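Local coordinates for single-stranded-DNA-specific exonuclease RecJ (PDB 2ZXR), which degrades single-stranded DNA in the 5' to 3' direction as a divalent-metal-dependent exonuclease, with no detectable activity on single-stranded RNA, at residues A197-R201 with L202-P206; A380-S383 with A384-L387. One frame throughout, in Å; residues are numbered along the deposited sequence.

Interaction 1: A197-R201 with L202-P206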
ATOM      1  N   ALA A 197      -0.717 -27.324  13.195  1.00 23.99           N
ATOM      2  CA  ALA A 197      -0.227 -27.805  14.482  1.00 23.91           C
ATOM      3  C   ALA A 197      -0.802 -29.203  14.744  1.00 23.96           C
ATOM      4  O   ALA A 197      -0.097 -30.087  15.214  1.00 25.12           O
ATOM      5  CB  ALA A 197      -0.637 -26.835  15.594  1.00 23.84           C
ATOM      6  N   LEU A 198      -2.080 -29.400  14.435  1.00 23.89           N
ATOM      7  CA  LEU A 198      -2.715 -30.702  14.621  1.00 24.26           C
ATOM      8  C   LEU A 198      -2.068 -31.766  13.704  1.00 24.62           C
ATOM      9  O   LEU A 198      -1.851 -32.904  14.118  1.00 23.59           O
ATOM     10  CB  LEU A 198      -4.221 -30.613  14.329  1.00 23.63           C
ATOM     11  CG  LEU A 198      -4.996 -31.944  14.374  1.00 24.71           C
ATOM     12  CD1 LEU A 198      -4.915 -32.561  15.777  1.00 24.18           C
ATOM     13  CD2 LEU A 198      -6.446 -31.717  13.976  1.00 25.12           C
ATOM     14  N   HIS A 199      -1.797 -31.399  12.452  1.00 24.91           N
ATOM     15  CA  HIS A 199      -1.154 -32.318  11.507  1.00 25.18           C
ATOM     16  C   HIS A 199       0.208 -32.742  12.035  1.00 26.19           C
ATOM     17  O   HIS A 199       0.607 -33.903  11.929  1.00 26.47           O
ATOM     18  CB  HIS A 199      -0.981 -31.653  10.139  1.00 23.68           C
ATOM     19  CG  HIS A 199      -2.205 -31.734   9.292  1.00 23.29           C
ATOM     20  ND1 HIS A 199      -2.161 -32.027   7.948  1.00 22.54           N
ATOM     21  CD2 HIS A 199      -3.518 -31.669   9.623  1.00 22.33           C
ATOM     22  CE1 HIS A 199      -3.393 -32.154   7.487  1.00 21.75           C
ATOM     23  NE2 HIS A 199      -4.234 -31.942   8.486  1.00 22.80           N
ATOM     24  N   GLU A 200       0.932 -31.785  12.593  1.00 27.76           N
ATOM     25  CA  GLU A 200       2.232 -32.082  13.156  1.00 29.56           C
ATOM     26  C   GLU A 200       2.079 -33.123  14.267  1.00 28.92           C
ATOM     27  O   GLU A 200       2.830 -34.097  14.299  1.00 28.88           O
ATOM     28  CB  GLU A 200       2.863 -30.810  13.706  1.00 31.81           C
ATOM     29  CG  GLU A 200       3.237 -29.847  12.604  1.00 37.33           C
ATOM     30  CD  GLU A 200       4.661 -30.043  12.144  1.00 40.90           C
ATOM     31  OE1 GLU A 200       4.978 -29.730  10.959  1.00 43.01           O
ATOM     32  OE2 GLU A 200       5.469 -30.504  12.986  1.00 43.79           O
ATOM     33  N   ARG A 201       1.125 -32.912  15.176  1.00 28.24           N
ATOM     34  CA  ARG A 201       0.892 -33.864  16.264  1.00 29.19           C
ATOM     35  C   ARG A 201       0.537 -35.243  15.737  1.00 28.66           C
ATOM     36  O   ARG A 201       0.954 -36.246  16.311  1.00 30.07           O
ATOM     37  CB  ARG A 201      -0.264 -33.426  17.181  1.00 30.55           C
ATOM     38  CG  ARG A 201       0.083 -32.376  18.239  1.00 32.97           C
ATOM     39  CD  ARG A 201      -1.066 -32.210  19.238  1.00 34.12           C
ATOM     40  NE  ARG A 201      -1.192 -33.354  20.152  1.00 34.01           N
ATOM     41  CZ  ARG A 201      -0.441 -33.531  21.240  1.00 35.33           C
ATOM     42  NH1 ARG A 201       0.494 -32.643  21.560  1.00 32.73           N
ATOM     43  NH2 ARG A 201      -0.628 -34.598  22.019  1.00 36.03           N
ATOM     44  N   LEU A 202      -0.239 -35.285  14.657  1.00 26.96           N
ATOM     45  CA  LEU A 202      -0.682 -36.534  14.077  1.00 26.13           C
ATOM     46  C   LEU A 202       0.334 -37.152  13.144  1.00 26.45           C
ATOM     47  O   LEU A 202       0.063 -38.188  12.555  1.00 25.12           O
ATOM     48  CB  LEU A 202      -1.995 -36.324  13.315  1.00 26.47           C
ATOM     49  CG  LEU A 202      -3.209 -35.905  14.163  1.00 25.95           C
ATOM     50  CD1 LEU A 202      -4.435 -35.643  13.277  1.00 25.24           C
ATOM     51  CD2 LEU A 202      -3.506 -37.023  15.157  1.00 25.60           C
ATOM     52  N   GLY A 203       1.497 -36.514  13.004  1.00 25.77           N
ATOM     53  CA  GLY A 203       2.511 -37.043  12.106  1.00 25.97           C
ATOM     54  C   GLY A 203       2.148 -36.918  10.637  1.00 26.04           C
ATOM     55  O   GLY A 203       2.548 -37.752   9.826  1.00 25.96           O
ATOM     56  N   LEU A 204       1.391 -35.878  10.280  1.00 25.56           N
ATOM     57  CA  LEU A 204       1.002 -35.676   8.893  1.00 24.52           C
ATOM     58  C   LEU A 204       1.739 -34.464   8.297  1.00 24.65           C
ATOM     59  O   LEU A 204       2.161 -33.562   9.014  1.00 24.77           O
ATOM     60  CB  LEU A 204      -0.518 -35.469   8.783  1.00 24.36           C
ATOM     61  CG  LEU A 204      -1.410 -36.559   9.381  1.00 25.69           C
ATOM     62  CD1 LEU A 204      -2.882 -36.178   9.221  1.00 23.71           C
ATOM     63  CD2 LEU A 204      -1.128 -37.905   8.673  1.00 25.76           C
ATOM     64  N   PRO A 205       1.874 -34.415   6.962  1.00 23.92           N
ATOM     65  CA  PRO A 205       2.564 -33.294   6.329  1.00 23.58           C
ATOM     66  C   PRO A 205       1.771 -31.989   6.449  1.00 24.40           C
ATOM     67  O   PRO A 205       0.578 -31.996   6.787  1.00 24.19           O
ATOM     68  CB  PRO A 205       2.675 -33.721   4.867  1.00 24.07           C
ATOM     69  CG  PRO A 205       2.235 -35.178   4.830  1.00 24.51           C
ATOM     70  CD  PRO A 205       1.268 -35.299   5.954  1.00 23.85           C
ATOM     71  N   PRO A 206       2.432 -30.851   6.184  1.00 24.93           N
ATOM     72  CA  PRO A 206       1.821 -29.515   6.234  1.00 24.67           C
ATOM     73  C   PRO A 206       0.568 -29.506   5.325  1.00 24.53           C
ATOM     74  O   PRO A 206       0.608 -29.972   4.185  1.00 24.35           O
ATOM     75  CB  PRO A 206       2.924 -28.624   5.683  1.00 25.54           C
ATOM     76  CG  PRO A 206       4.184 -29.313   6.149  1.00 24.99           C
ATOM     77  CD  PRO A 206       3.879 -30.760   5.904  1.00 25.14           C
TER

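Interaction 2: A380-S383 with A384-L387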
ATOM      1  N   ALA A 380     -13.204   8.976  19.435  1.00 30.34           N
ATOM      2  CA  ALA A 380     -14.204   9.996  19.104  1.00 29.16           C
ATOM      3  C   ALA A 380     -15.561   9.534  19.665  1.00 29.26           C
ATOM      4  O   ALA A 380     -16.343  10.336  20.193  1.00 28.31           O
ATOM      5  CB  ALA A 380     -14.287  10.176  17.603  1.00 28.97           C
ATOM      6  N   LEU A 381     -15.822   8.233  19.568  1.00 27.94           N
ATOM      7  CA  LEU A 381     -17.058   7.681  20.094  1.00 28.69           C
ATOM      8  C   LEU A 381     -16.998   7.762  21.615  1.00 30.11           C
ATOM      9  O   LEU A 381     -18.003   8.042  22.277  1.00 28.75           O
ATOM     10  CB  LEU A 381     -17.246   6.219  19.664  1.00 25.12           C
ATOM     11  CG  LEU A 381     -17.448   5.963  18.162  1.00 24.95           C
ATOM     12  CD1 LEU A 381     -17.812   4.471  17.944  1.00 22.64           C
ATOM     13  CD2 LEU A 381     -18.555   6.874  17.612  1.00 22.75           C
ATOM     14  N   ARG A 382     -15.815   7.505  22.171  1.00 31.63           N
ATOM     15  CA  ARG A 382     -15.661   7.572  23.620  1.00 32.95           C
ATOM     16  C   ARG A 382     -16.035   8.964  24.112  1.00 32.54           C
ATOM     17  O   ARG A 382     -16.710   9.094  25.114  1.00 34.22           O
ATOM     18  CB  ARG A 382     -14.222   7.244  24.027  1.00 34.72           C
ATOM     19  CG  ARG A 382     -13.959   7.303  25.525  1.00 38.60           C
ATOM     20  CD  ARG A 382     -12.854   6.326  25.874  1.00 42.00           C
ATOM     21  NE  ARG A 382     -13.211   5.011  25.335  1.00 46.18           N
ATOM     22  CZ  ARG A 382     -12.337   4.073  24.970  1.00 46.57           C
ATOM     23  NH1 ARG A 382     -11.037   4.303  25.091  1.00 47.17           N
ATOM     24  NH2 ARG A 382     -12.769   2.912  24.471  1.00 46.64           N
ATOM     25  N   SER A 383     -15.626  10.002  23.397  1.00 32.50           N
ATOM     26  CA  SER A 383     -15.942  11.364  23.813  1.00 32.83           C
ATOM     27  C   SER A 383     -17.443  11.607  23.879  1.00 33.24           C
ATOM     28  O   SER A 383     -17.888  12.514  24.567  1.00 34.45           O
ATOM     29  CB  SER A 383     -15.296  12.399  22.869  1.00 32.89           C
ATOM     30  OG  SER A 383     -16.023  12.574  21.655  1.00 33.85           O
ATOM     31  N   ALA A 384     -18.228  10.804  23.168  1.00 33.31           N
ATOM     32  CA  ALA A 384     -19.686  10.962  23.176  1.00 32.97           C
ATOM     33  C   ALA A 384     -20.386   9.701  23.710  1.00 32.77           C
ATOM     34  O   ALA A 384     -21.568   9.488  23.433  1.00 31.00           O
ATOM     35  CB  ALA A 384     -20.161  11.242  21.757  1.00 33.85           C
ATOM     36  N   GLU A 385     -19.672   8.890  24.493  1.00 32.63           N
ATOM     37  CA  GLU A 385     -20.213   7.616  24.964  1.00 34.05           C
ATOM     38  C   GLU A 385     -21.497   7.580  25.790  1.00 34.63           C
ATOM     39  O   GLU A 385     -22.247   6.596  25.729  1.00 34.26           O
ATOM     40  CB  GLU A 385     -19.129   6.823  25.697  1.00 35.73           C
ATOM     41  CG  GLU A 385     -18.769   7.353  27.070  1.00 38.85           C
ATOM     42  CD  GLU A 385     -17.593   6.599  27.671  1.00 41.16           C
ATOM     43  OE1 GLU A 385     -17.658   5.349  27.766  1.00 41.47           O
ATOM     44  OE2 GLU A 385     -16.600   7.259  28.043  1.00 42.97           O
ATOM     45  N   ASP A 386     -21.766   8.624  26.559  1.00 34.95           N
ATOM     46  CA  ASP A 386     -22.986   8.635  27.363  1.00 36.23           C
ATOM     47  C   ASP A 386     -24.227   8.527  26.460  1.00 35.47           C
ATOM     48  O   ASP A 386     -25.285   8.054  26.889  1.00 34.99           O
ATOM     49  CB  ASP A 386     -23.067   9.932  28.179  1.00 37.40           C
ATOM     50  CG  ASP A 386     -23.060  11.174  27.298  1.00 40.67           C
ATOM     51  OD1 ASP A 386     -22.041  11.443  26.620  1.00 42.65           O
ATOM     52  OD2 ASP A 386     -24.084  11.893  27.267  1.00 44.25           O
ATOM     53  N   LEU A 387     -24.071   8.962  25.211  1.00 34.56           N
ATOM     54  CA  LEU A 387     -25.151   8.985  24.218  1.00 33.87           C
ATOM     55  C   LEU A 387     -25.394   7.674  23.485  1.00 33.53           C
ATOM     56  O   LEU A 387     -26.377   7.531  22.773  1.00 34.68           O
ATOM     57  CB  LEU A 387     -24.825  10.048  23.168  1.00 32.68           C
ATOM     58  CG  LEU A 387     -25.289  11.498  23.193  1.00 32.77           C
ATOM     59  CD1 LEU A 387     -25.585  11.979  24.593  1.00 32.53           C
ATOM     60  CD2 LEU A 387     -24.228  12.334  22.502  1.00 30.38           C
TER

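Interaction 1: A197-R201 with L202-P206
Leu202 begins the contact by staying close to the last turn of helix 187-201: its backbone N donates to Leu198 O at 2.9 Å. Its CD1 meets Leu198 CG at 3.9 Å where the two leucine side chains pass at a slant. Leu198 reaches this point because its CG stands anti to the backbone N (chi1 175°), and the same side chain also touches Leu99 and Glu66 of helix 60-70. Gly203 then turns to a positive phi of 70°, and its N donates to Glu200 O at 3.0 Å, lying well above that carbonyl plane. Leu204 N makes the longer reach back, to His199 O at 2.7 Å. The Leu204 side chain crosses the imidazole, its CB 3.9 Å from His199 ND1. Pro205 takes the ring edge. Its O accepts the proton of His199 ND1 at 3.0 Å, lying in the ring plane and almost straight in line with the N-H (162°), so this bond sets the rotation of the imidazole, with Leu204 CD1 lying more loosely over one face. The end of Arg201 leads away from the turn, to a salt bridge with Glu66. The paired bonds from Leu204 N to His199 O and from Gly203 N to Glu200 O, with Gly203 in the left-handed helical conformation, are those of a Schellman motif, here ending a helix of the DHH family domain.

Interaction 2: A380-S383 with A384-L387
Arg382 and Glu385 lie side by side and point the same way, three residues apart at the C-terminal end of helix 377-383, yet their charges do not meet. Glu385 OE2 approaches the aliphatic part of its neighbour, 3.6 Å from Arg382 CG, whereas Arg382 NE stays 4.9 Å from Glu385 OE2. The guanidinium and carboxylate planes are turned 36° from each other. Glu385 has its CG set between the backbone N and the carbonyl carbon (chi1 73°); this brings the Glu385 CG to 3.3 Å from Arg382 O, and the chain runs on extended beside Arg382. Both ends find polar partners outside the pair: Tyr391 OH hydrogen-bonds Arg382 NE and, weakly, Glu385 OE1, while Arg382 NH1 is salt-bridged to Glu379.

Ser383 turns the other way, back along the helix. Its OG occupies the same kind of position between N and C (chi1 79°) and donates to Ala380 O at 2.7 Å, engaging a carbonyl of the last turn. The backbone tightens at this point: Ala384 N donates to Leu381 O at 2.9 Å and Glu385 N to Arg382 O at 3.0 Å, both three residues back and both above the carbonyl plane, and residues 385-387 continue as a 3-10 segment. Arg413 of helix 407-419 binds Ser383 O and Asp386 OD1, while the Ala384 side chain packs against it. The helix end is thus held by backbone and hydroxyl bonds together with Arg413, and any Arg382-Glu385 attraction is probably a modest, through-space one, with Tyr391 OH linking them only weakly on the glutamate side.

Both interactions are helix C-termini described within one continuous stretch, but they belong to different parts of the chain: 197-206 to the DHH family region, 380-387 to the DHHA1 domain, with nearest atoms about 33 Å apart and no touch. Interaction 1 is a surface turn in which only Leu198, among the touching residues, is buried. Interaction 2 is partly buried, with Leu381 set against strands 359-363 and 397-401 and helix 407-419. Their chemistry differs accordingly. The first stops its helix with a glycine and lets a histidine bond the carbonyl of Pro205; the second passes into a 3-10 segment, beside a serine hydroxyl bond and with arginine and tyrosine partners from outside the segments. Both lie away from the metal site.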